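Local coordinates for hypothetical protein PA3499 (Pseudomonas aeruginosa, PDB 2IG8) that is of unknown function but belongs to the YjgF-like, endoribonuclease L-PSP family and assembles as a trimer of small alpha/beta subunits, at residues B[82-88]-B[111-116]; B[74-79]-B[135-139]; B[2-7]-B[21-27]. All blocks are in the same frame, centred on the assembly; numbering follows the deposited sequence.

In the fold
Following the chain from its N terminus, contact 3 comes first: strand 4-6 pairs with strand 23-26 across a loop without helix or strand and forms one outer edge of the subunit's mixed sheet. It closes before the other two begin, so it stands in series with them. Contact 2 opens next, at the start of strand 78-85, and closes only after strand 126-133, joining that start to the C-terminal tail. Contact 1 is nested inside this loop and ties strand 78-85 to strand 110-115, the outermost strand on the other side. Contacts 1 and 3 thus lie at opposite borders of the sheet within the subunit, centres about 26 Å apart, and both touch the third subunit.

Contact 1 of 3, residues B[82-88]-B[111-116]; sequences NVYVTRI and STLVEV
Val83 and Val85 of strand 78-85 hydrogen-bond to Thr112, Val114 and Val116, holding together the two parallel strands of a beta-alpha-beta unit joined through helix 91-101. Four backbone hydrogen bonds link them: Val83 N reaches Thr112 O at 2.7 Å, Val114 N returns to Val83 O, Val85 N meets Val114 O, and Val116 N comes to Val85 O. Between them, Leu113 CA and Glu115 CA lie 3.2 and 3.1 Å from Val83 O and Val85 O as CA-H...O contacts.

Apolar contacts line both faces. On one, Val83 CB rests 3.9 Å from Leu113 CG, and Leu113 CD2 touches both Val85 CG2 and Ile88 CD1; Ile94 of the helix covers Val83 and Leu113. On the other, the Tyr84 ring runs beside Val114 and touches its CG2, while Tyr84 CD1 lies 3.7 Å from Val116 CG1.

Polar side chains act at the two ends. Asn82 OD1 takes a weak bond from Thr112 N, and a water joins OD1 to Thr112 OG1. With CG anti to the backbone N (chi1 -174°), Glu115 reaches past the end of strand 78-85, and the anti lone pair of OE1 accepts Ile88 N at 2.8 Å. Its OE2 binds Ser117 OG of the second subunit. One carboxylate therefore both fastens the turn after strand 78-85 and joins two subunits.

Contact 2 of 3, residues B[74-79]-B[135-139]; sequences HVGNLY and DIDLA
Contact 2 joins a turn to a tail: the 3-10 turn 75-77, which leads into strand 78-85, meets the C-terminal segment 135-139 that follows strand 126-133 in this YjgF-like alpha/beta fold. Two strands that are neighbours in the sheet are thus also linked beyond their paired parts. Measured by CA, the backbones draw nearest at Gly76 and Asp137, whose CA atoms are 4.4 Å apart. Here the backbones bond directly, Leu138 N giving its hydrogen to Gly76 O at 2.9 Å with an angle of 161° at the hydrogen. The same oxygen also receives a CA-H...O contact from Asp137.

Apolar side chains close the strand side. Ile136 CG1 sits between the backbone N and the carbonyl carbon (chi1 71°), which carries CD1 to Asn77 O and, at 4.0 Å, to Tyr79 CB. Leu138 turns toward 74-79; its two methyls lie against the carbonyl oxygen of Leu78, CD2 at 3.3 Å from Leu78 O, and Leu138 CD1 makes an apolar contact with Tyr79 CB at 4.3 Å. Leu78 itself points the other way, into Leu68 and Val64 of helix 53-70 and Phe101 of helix 91-101. The phenol of Tyr79 is held by Glu29, while Val31 of the second subunit packs on this residue and Leu24 of that subunit packs on Leu138.

At the other end the carboxylate of Asp137 lies at the edge of the His74 ring, their planes 70° apart. His74 NE2, 3.6 Å from Asp137 CG, is buried here without a hydrogen-bonding partner. Asp137 OD1 closes an Asx turn, accepting Ala139 N at 3.1 Å from above the carboxylate plane.

Contact 3 of 3, residues B[2-7]-B[21-27]; sequences TAVRRI and SNALLVG
Arg5 and Leu25 form the hydrogen-bonded pair at the middle of an antiparallel strand pairing, in which strand 4-6 edges the mixed sheet of this YjgF-like fold beside strand 23-26. Arg5 N binds Leu25 O at 3.0 Å, and Leu25 N returns to Arg5 O. Gly27 N to Ala3 O and Ile7 N to Ala23 O flank this pair, and Val4 CA adds a CA-H...O contact to Leu25 O. At the Ile7 end a water bridges Ile7 O and Ala23 N.

Apolar packing differs between the faces. On the face of Leu25, its CB meets Ile7 CG1 at 3.8 Å, with Leu30 of strand 29-36 against both residues. Ile7 CB also touches Ala23 CB. On the other face, which Arg6 and Leu24 share with them, Val4 CB and Val26 CG2 are 4.3 Å apart; there Leu138 of the third subunit packs on Val4.

Both arginines pack on the side chains of segment 21-27. Arg6 CG lies at Leu24 CD2, and a bend at chi2 (-84°) then turns the chain toward Ser21, laying one face of the guanidinium over Ser21 OG, which is hydrogen-bonded to Phe108 O of the third subunit. Arg5, extended from CG to NE, runs beside Leu25, and one guanidinium face receives Leu25 CD2, 3.2 Å from Arg5 NH2.

Contact 1 of 3, residues B[82-88]-B[111-116]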
loop_
_atom_site.group_PDB
_atom_site.type_symbol
_atom_site.label_atom_id
_atom_site.label_comp_id
_atom_site.label_asym_id
_atom_site.label_seq_id
_atom_site.Cartn_x
_atom_site.Cartn_y
_atom_site.Cartn_z
ATOM N N ASN B 82 -5.993 4.137 0.763
ATOM C CA ASN B 82 -6.171 2.700 0.690
ATOM C C ASN B 82 -6.998 2.219 1.867
ATOM O O ASN B 82 -6.674 2.494 3.026
ATOM C CB ASN B 82 -4.849 2.000 0.589
ATOM C CG ASN B 82 -4.178 2.253 -0.759
ATOM O OD1 ASN B 82 -4.830 2.675 -1.731
ATOM N ND2 ASN B 82 -2.914 2.059 -0.811
ATOM N N VAL B 83 -8.067 1.505 1.551
ATOM C CA VAL B 83 -9.118 1.235 2.520
ATOM C C VAL B 83 -9.207 -0.267 2.709
ATOM O O VAL B 83 -9.290 -1.032 1.726
ATOM C CB VAL B 83 -10.466 1.778 2.036
ATOM C CG1 VAL B 83 -11.564 1.498 3.103
ATOM C CG2 VAL B 83 -10.324 3.276 1.691
ATOM N N TYR B 84 -9.132 -0.683 3.963
ATOM C CA TYR B 84 -9.227 -2.087 4.320
ATOM C C TYR B 84 -10.479 -2.243 5.149
ATOM O O TYR B 84 -10.581 -1.647 6.225
ATOM C CB TYR B 84 -8.018 -2.506 5.159
ATOM C CG TYR B 84 -6.730 -2.167 4.510
ATOM C CD1 TYR B 84 -6.253 -2.951 3.478
ATOM C CD2 TYR B 84 -5.993 -1.035 4.888
ATOM C CE1 TYR B 84 -5.073 -2.628 2.824
ATOM C CE2 TYR B 84 -4.796 -0.710 4.230
ATOM C CZ TYR B 84 -4.347 -1.513 3.213
ATOM O OH TYR B 84 -3.150 -1.248 2.549
ATOM N N VAL B 85 -11.411 -3.058 4.657
ATOM C CA VAL B 85 -12.679 -3.317 5.322
ATOM C C VAL B 85 -12.760 -4.773 5.745
ATOM O O VAL B 85 -12.166 -5.660 5.126
ATOM C CB VAL B 85 -13.909 -2.949 4.413
ATOM C CG1 VAL B 85 -13.898 -1.474 4.054
ATOM C CG2 VAL B 85 -13.990 -3.872 3.136
ATOM N N THR B 86 -13.489 -5.046 6.823
ATOM C CA THR B 86 -13.710 -6.422 7.214
ATOM C C THR B 86 -14.865 -7.082 6.465
ATOM O O THR B 86 -14.958 -8.302 6.446
ATOM C CB THR B 86 -13.959 -6.548 8.735
ATOM O OG1 THR B 86 -15.062 -5.715 9.092
ATOM C CG2 THR B 86 -12.699 -6.148 9.510
ATOM N N ARG B 87 -15.735 -6.268 5.867
ATOM C CA ARG B 87 -16.901 -6.730 5.126
ATOM C C ARG B 87 -16.975 -5.963 3.816
ATOM O O ARG B 87 -17.264 -4.748 3.799
ATOM C CB ARG B 87 -18.207 -6.521 5.927
ATOM C CG ARG B 87 -18.149 -7.087 7.329
ATOM C CD ARG B 87 -19.479 -6.930 8.081
ATOM N NE ARG B 87 -19.852 -5.535 8.190
ATOM C CZ ARG B 87 -20.825 -5.063 8.966
ATOM N NH1 ARG B 87 -21.542 -5.854 9.738
ATOM N NH2 ARG B 87 -21.081 -3.775 8.947
ATOM N N ILE B 88 -16.773 -6.658 2.700
ATOM C CA ILE B 88 -16.793 -6.001 1.403
ATOM C C ILE B 88 -18.135 -5.329 1.097
ATOM O O ILE B 88 -18.162 -4.330 0.381
ATOM C CB ILE B 88 -16.404 -6.939 0.237
ATOM C CG1 ILE B 88 -15.947 -6.139 -0.991
ATOM C CG2 ILE B 88 -17.513 -7.963 -0.080
ATOM C CD1 ILE B 88 -14.603 -5.459 -0.831
ATOM N N SER B 111 -7.887 5.554 -4.922
ATOM C CA SER B 111 -8.236 4.591 -3.870
ATOM C C SER B 111 -8.124 3.155 -4.295
ATOM O O SER B 111 -8.326 2.823 -5.462
ATOM C CB SER B 111 -9.657 4.833 -3.406
ATOM O OG SER B 111 -9.967 3.990 -2.292
ATOM N N THR B 112 -7.774 2.309 -3.337
ATOM C CA THR B 112 -7.942 0.873 -3.456
ATOM C C THR B 112 -8.669 0.420 -2.200
ATOM O O THR B 112 -8.311 0.834 -1.101
ATOM C CB THR B 112 -6.589 0.158 -3.559
ATOM O OG1 THR B 112 -5.904 0.651 -4.716
ATOM C CG2 THR B 112 -6.785 -1.377 -3.686
ATOM N N LEU B 113 -9.688 -0.413 -2.366
ATOM C CA LEU B 113 -10.512 -0.877 -1.233
ATOM C C LEU B 113 -10.598 -2.392 -1.350
ATOM O O LEU B 113 -11.028 -2.901 -2.389
ATOM C CB LEU B 113 -11.913 -0.257 -1.327
ATOM C CG LEU B 113 -12.861 -0.417 -0.115
ATOM C CD1 LEU B 113 -13.934 0.662 -0.095
ATOM C CD2 LEU B 113 -13.484 -1.814 -0.183
ATOM N N VAL B 114 -10.155 -3.101 -0.311
ATOM C CA VAL B 114 -10.164 -4.551 -0.303
ATOM C C VAL B 114 -10.678 -5.052 1.044
ATOM O O VAL B 114 -10.633 -4.339 2.057
ATOM C CB VAL B 114 -8.767 -5.189 -0.613
ATOM C CG1 VAL B 114 -8.269 -4.771 -2.044
ATOM C CG2 VAL B 114 -7.730 -4.872 0.479
ATOM N N GLU B 115 -11.202 -6.266 1.048
ATOM C CA GLU B 115 -11.625 -6.864 2.316
ATOM C C GLU B 115 -10.488 -7.681 2.917
ATOM O O GLU B 115 -9.999 -8.626 2.311
ATOM C CB GLU B 115 -12.839 -7.743 2.119
ATOM C CG GLU B 115 -13.422 -8.280 3.406
ATOM C CD GLU B 115 -14.360 -9.437 3.151
ATOM O OE1 GLU B 115 -15.523 -9.196 2.781
ATOM O OE2 GLU B 115 -13.931 -10.580 3.354
ATOM N N VAL B 116 -10.092 -7.311 4.122
ATOM C CA VAL B 116 -9.100 -8.066 4.876
ATOM C C VAL B 116 -9.825 -9.038 5.811
ATOM O O VAL B 116 -11.049 -8.949 6.040
ATOM C CB VAL B 116 -8.149 -7.106 5.653
ATOM C CG1 VAL B 116 -7.281 -6.252 4.656
ATOM C CG2 VAL B 116 -8.907 -6.243 6.619
HETATM O O HOH W 1 -4.984 3.074 -4.818
HETATM O O HOH W 2 -13.046 -9.848 7.371
#

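Contact 2 of 3, residues B[74-79]-B[135-139]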
loop_
_atom_site.group_PDB
_atom_site.type_symbol
_atom_site.label_atom_id
_atom_site.label_comp_id
_atom_site.label_asym_id
_atom_site.label_seq_id
_atom_site.Cartn_x
_atom_site.Cartn_y
_atom_site.Cartn_z
ATOM N N HIS B 74 -4.434 20.374 5.052
ATOM C CA HIS B 74 -5.880 20.320 4.951
ATOM C C HIS B 74 -6.259 19.127 4.053
ATOM O O HIS B 74 -5.383 18.495 3.455
ATOM C CB HIS B 74 -6.412 21.645 4.387
ATOM C CG HIS B 74 -5.952 21.944 2.991
ATOM N ND1 HIS B 74 -4.833 22.698 2.716
ATOM C CD2 HIS B 74 -6.460 21.583 1.793
ATOM C CE1 HIS B 74 -4.677 22.795 1.407
ATOM N NE2 HIS B 74 -5.649 22.122 0.825
ATOM N N VAL B 75 -7.549 18.846 3.921
ATOM C CA VAL B 75 -7.980 17.594 3.272
ATOM C C VAL B 75 -7.688 17.543 1.770
ATOM O O VAL B 75 -7.575 16.472 1.202
ATOM C CB VAL B 75 -9.464 17.248 3.552
ATOM C CG1 VAL B 75 -9.721 17.128 5.089
ATOM C CG2 VAL B 75 -10.385 18.222 2.923
ATOM N N GLY B 76 -7.554 18.711 1.149
ATOM C CA GLY B 76 -7.115 18.820 -0.236
ATOM C C GLY B 76 -5.736 18.258 -0.520
ATOM O O GLY B 76 -5.392 18.026 -1.688
ATOM N N ASN B 77 -4.932 18.073 0.533
ATOM C CA ASN B 77 -3.590 17.501 0.430
ATOM C C ASN B 77 -3.574 15.990 0.168
ATOM O O ASN B 77 -2.564 15.451 -0.261
ATOM C CB ASN B 77 -2.807 17.754 1.722
ATOM C CG ASN B 77 -2.509 19.223 1.974
ATOM O OD1 ASN B 77 -2.451 20.059 1.054
ATOM N ND2 ASN B 77 -2.282 19.538 3.229
ATOM N N LEU B 78 -4.689 15.317 0.461
ATOM C CA LEU B 78 -4.816 13.870 0.291
ATOM C C LEU B 78 -4.861 13.516 -1.197
ATOM O O LEU B 78 -5.627 14.136 -1.941
ATOM C CB LEU B 78 -6.089 13.372 0.976
ATOM C CG LEU B 78 -6.096 13.450 2.505
ATOM C CD1 LEU B 78 -7.491 13.362 3.082
ATOM C CD2 LEU B 78 -5.194 12.340 3.062
ATOM N N TYR B 79 -4.030 12.567 -1.623
ATOM C CA TYR B 79 -4.046 12.098 -3.010
ATOM C C TYR B 79 -4.301 10.594 -3.154
ATOM O O TYR B 79 -4.570 10.128 -4.241
ATOM C CB TYR B 79 -2.759 12.508 -3.741
ATOM C CG TYR B 79 -1.484 11.905 -3.216
ATOM C CD1 TYR B 79 -1.073 10.644 -3.625
ATOM C CD2 TYR B 79 -0.689 12.587 -2.304
ATOM C CE1 TYR B 79 0.108 10.081 -3.148
ATOM C CE2 TYR B 79 0.486 12.017 -1.801
ATOM C CZ TYR B 79 0.876 10.772 -2.234
ATOM O OH TYR B 79 2.047 10.208 -1.772
ATOM N N ASP B 135 1.887 20.402 -0.437
ATOM C CA ASP B 135 2.065 21.358 -1.529
ATOM C C ASP B 135 1.114 21.139 -2.711
ATOM O O ASP B 135 1.372 21.637 -3.808
ATOM C CB ASP B 135 3.529 21.337 -1.983
ATOM C CG ASP B 135 3.978 19.981 -2.503
ATOM O OD1 ASP B 135 3.316 18.956 -2.262
ATOM O OD2 ASP B 135 5.028 19.936 -3.153
ATOM N N ILE B 136 0.028 20.385 -2.493
ATOM C CA ILE B 136 -1.007 20.184 -3.502
ATOM C C ILE B 136 -2.389 20.483 -2.927
ATOM O O ILE B 136 -2.581 20.465 -1.710
ATOM C CB ILE B 136 -0.993 18.741 -4.072
ATOM C CG1 ILE B 136 -1.490 17.727 -3.026
ATOM C CG2 ILE B 136 0.408 18.379 -4.553
ATOM C CD1 ILE B 136 -1.653 16.327 -3.548
ATOM N N ASP B 137 -3.350 20.754 -3.805
ATOM C CA ASP B 137 -4.767 20.839 -3.400
ATOM C C ASP B 137 -5.626 20.251 -4.492
ATOM O O ASP B 137 -5.766 20.851 -5.549
ATOM C CB ASP B 137 -5.158 22.279 -3.104
ATOM C CG ASP B 137 -6.592 22.425 -2.587
ATOM O OD1 ASP B 137 -7.384 21.443 -2.525
ATOM O OD2 ASP B 137 -6.927 23.572 -2.236
ATOM N N LEU B 138 -6.215 19.081 -4.243
ATOM C CA LEU B 138 -6.977 18.383 -5.283
ATOM C C LEU B 138 -8.171 19.173 -5.830
ATOM O O LEU B 138 -8.613 18.939 -6.973
ATOM C CB LEU B 138 -7.453 17.009 -4.813
ATOM C CG LEU B 138 -6.685 15.773 -5.290
ATOM C CD1 LEU B 138 -5.218 15.835 -4.930
ATOM C CD2 LEU B 138 -7.352 14.515 -4.753
ATOM N N ALA B 139 -8.702 20.084 -5.033
ATOM C CA ALA B 139 -9.793 20.952 -5.488
ATOM C C ALA B 139 -9.411 21.752 -6.759
ATOM O O ALA B 139 -10.279 22.118 -7.576
ATOM C CB ALA B 139 -10.223 21.896 -4.347
#

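Contact 3 of 3, residues B[2-7]-B[21-27]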
loop_
_atom_site.group_PDB
_atom_site.type_symbol
_atom_site.label_atom_id
_atom_site.label_comp_id
_atom_site.label_asym_id
_atom_site.label_seq_id
_atom_site.Cartn_x
_atom_site.Cartn_y
_atom_site.Cartn_z
ATOM N N THR B 2 16.715 15.484 3.097
ATOM C CA THR B 2 15.324 15.813 3.324
ATOM C C THR B 2 15.065 15.791 4.828
ATOM O O THR B 2 15.460 14.855 5.532
ATOM C CB THR B 2 14.419 14.838 2.575
ATOM O OG1 THR B 2 14.737 14.890 1.178
ATOM C CG2 THR B 2 12.961 15.191 2.771
ATOM N N ALA B 3 14.436 16.854 5.316
ATOM C CA ALA B 3 14.117 16.961 6.727
ATOM C C ALA B 3 12.946 16.051 7.032
ATOM O O ALA B 3 12.013 15.944 6.226
ATOM C CB ALA B 3 13.771 18.395 7.090
ATOM N N VAL B 4 13.006 15.373 8.174
ATOM C CA VAL B 4 11.831 14.682 8.700
ATOM C C VAL B 4 11.499 15.225 10.079
ATOM O O VAL B 4 12.395 15.397 10.915
ATOM C CB VAL B 4 11.958 13.123 8.695
ATOM C CG1 VAL B 4 13.340 12.684 8.937
ATOM C CG2 VAL B 4 11.016 12.498 9.709
ATOM N N ARG B 5 10.218 15.541 10.292
ATOM C CA ARG B 5 9.753 15.897 11.620
ATOM C C ARG B 5 8.515 15.121 11.994
ATOM O O ARG B 5 7.573 14.946 11.208
ATOM C CB ARG B 5 9.594 17.417 11.827
ATOM C CG ARG B 5 8.309 18.069 11.422
ATOM C CD ARG B 5 8.196 19.505 11.987
ATOM N NE ARG B 5 6.825 20.028 11.839
ATOM C CZ ARG B 5 6.356 20.685 10.772
ATOM N NH1 ARG B 5 5.082 21.095 10.741
ATOM N NH2 ARG B 5 7.143 20.934 9.725
ATOM N N ARG B 6 8.544 14.644 13.223
ATOM C CA ARG B 6 7.452 13.894 13.759
ATOM C C ARG B 6 6.302 14.847 14.018
ATOM O O ARG B 6 6.483 15.893 14.633
ATOM C CB ARG B 6 7.890 13.215 15.038
ATOM C CG ARG B 6 7.467 11.807 15.080
ATOM C CD ARG B 6 6.113 11.715 15.564
ATOM N NE ARG B 6 5.807 10.400 16.095
ATOM C CZ ARG B 6 6.376 9.865 17.164
ATOM N NH1 ARG B 6 7.341 10.510 17.806
ATOM N NH2 ARG B 6 5.981 8.666 17.585
ATOM N N ILE B 7 5.125 14.491 13.527
ATOM C CA ILE B 7 3.957 15.352 13.658
ATOM C C ILE B 7 3.098 14.775 14.741
ATOM O O ILE B 7 2.697 13.620 14.661
ATOM C CB ILE B 7 3.142 15.419 12.355
ATOM C CG1 ILE B 7 3.982 16.044 11.243
ATOM C CG2 ILE B 7 1.839 16.209 12.574
ATOM C CD1 ILE B 7 4.412 17.454 11.529
ATOM N N SER B 21 5.080 5.597 14.346
ATOM C CA SER B 21 4.724 7.000 14.477
ATOM C C SER B 21 3.417 7.241 13.737
ATOM O O SER B 21 3.252 6.794 12.588
ATOM C CB SER B 21 5.814 7.896 13.878
ATOM O OG SER B 21 7.030 7.786 14.597
ATOM N N ASN B 22 2.491 7.948 14.373
ATOM C CA ASN B 22 1.202 8.247 13.722
ATOM C C ASN B 22 1.400 9.055 12.453
ATOM O O ASN B 22 0.778 8.762 11.429
ATOM C CB ASN B 22 0.234 8.975 14.684
ATOM C CG ASN B 22 -0.409 8.036 15.688
ATOM O OD1 ASN B 22 -0.832 8.456 16.773
ATOM N ND2 ASN B 22 -0.486 6.765 15.344
ATOM N N ALA B 23 2.268 10.064 12.511
ATOM C CA ALA B 23 2.557 10.872 11.327
ATOM C C ALA B 23 3.994 11.415 11.295
ATOM O O ALA B 23 4.541 11.854 12.319
ATOM C CB ALA B 23 1.533 12.006 11.203
ATOM N N LEU B 24 4.603 11.366 10.113
ATOM C CA LEU B 24 5.950 11.887 9.887
ATOM C C LEU B 24 5.877 12.750 8.652
ATOM O O LEU B 24 5.438 12.272 7.599
ATOM C CB LEU B 24 6.964 10.766 9.632
ATOM C CG LEU B 24 7.195 9.708 10.712
ATOM C CD1 LEU B 24 7.996 8.580 10.118
ATOM C CD2 LEU B 24 7.909 10.295 11.911
ATOM N N LEU B 25 6.316 14.004 8.786
ATOM C CA LEU B 25 6.393 14.930 7.662
ATOM C C LEU B 25 7.788 14.773 7.077
ATOM O O LEU B 25 8.794 15.004 7.747
ATOM C CB LEU B 25 6.119 16.366 8.115
ATOM C CG LEU B 25 6.136 17.449 7.035
ATOM C CD1 LEU B 25 5.039 17.220 6.008
ATOM C CD2 LEU B 25 5.994 18.819 7.670
ATOM N N VAL B 26 7.836 14.309 5.841
ATOM C CA VAL B 26 9.078 13.963 5.171
ATOM C C VAL B 26 9.141 14.857 3.952
ATOM O O VAL B 26 8.524 14.563 2.930
ATOM C CB VAL B 26 9.078 12.477 4.757
ATOM C CG1 VAL B 26 10.299 12.156 3.889
ATOM C CG2 VAL B 26 9.001 11.576 6.003
ATOM N N GLY B 27 9.860 15.970 4.074
ATOM C CA GLY B 27 9.771 17.037 3.082
ATOM C C GLY B 27 8.365 17.619 3.088
ATOM O O GLY B 27 7.904 18.130 4.103
HETATM O O HOH W 3 3.098 11.063 15.205
#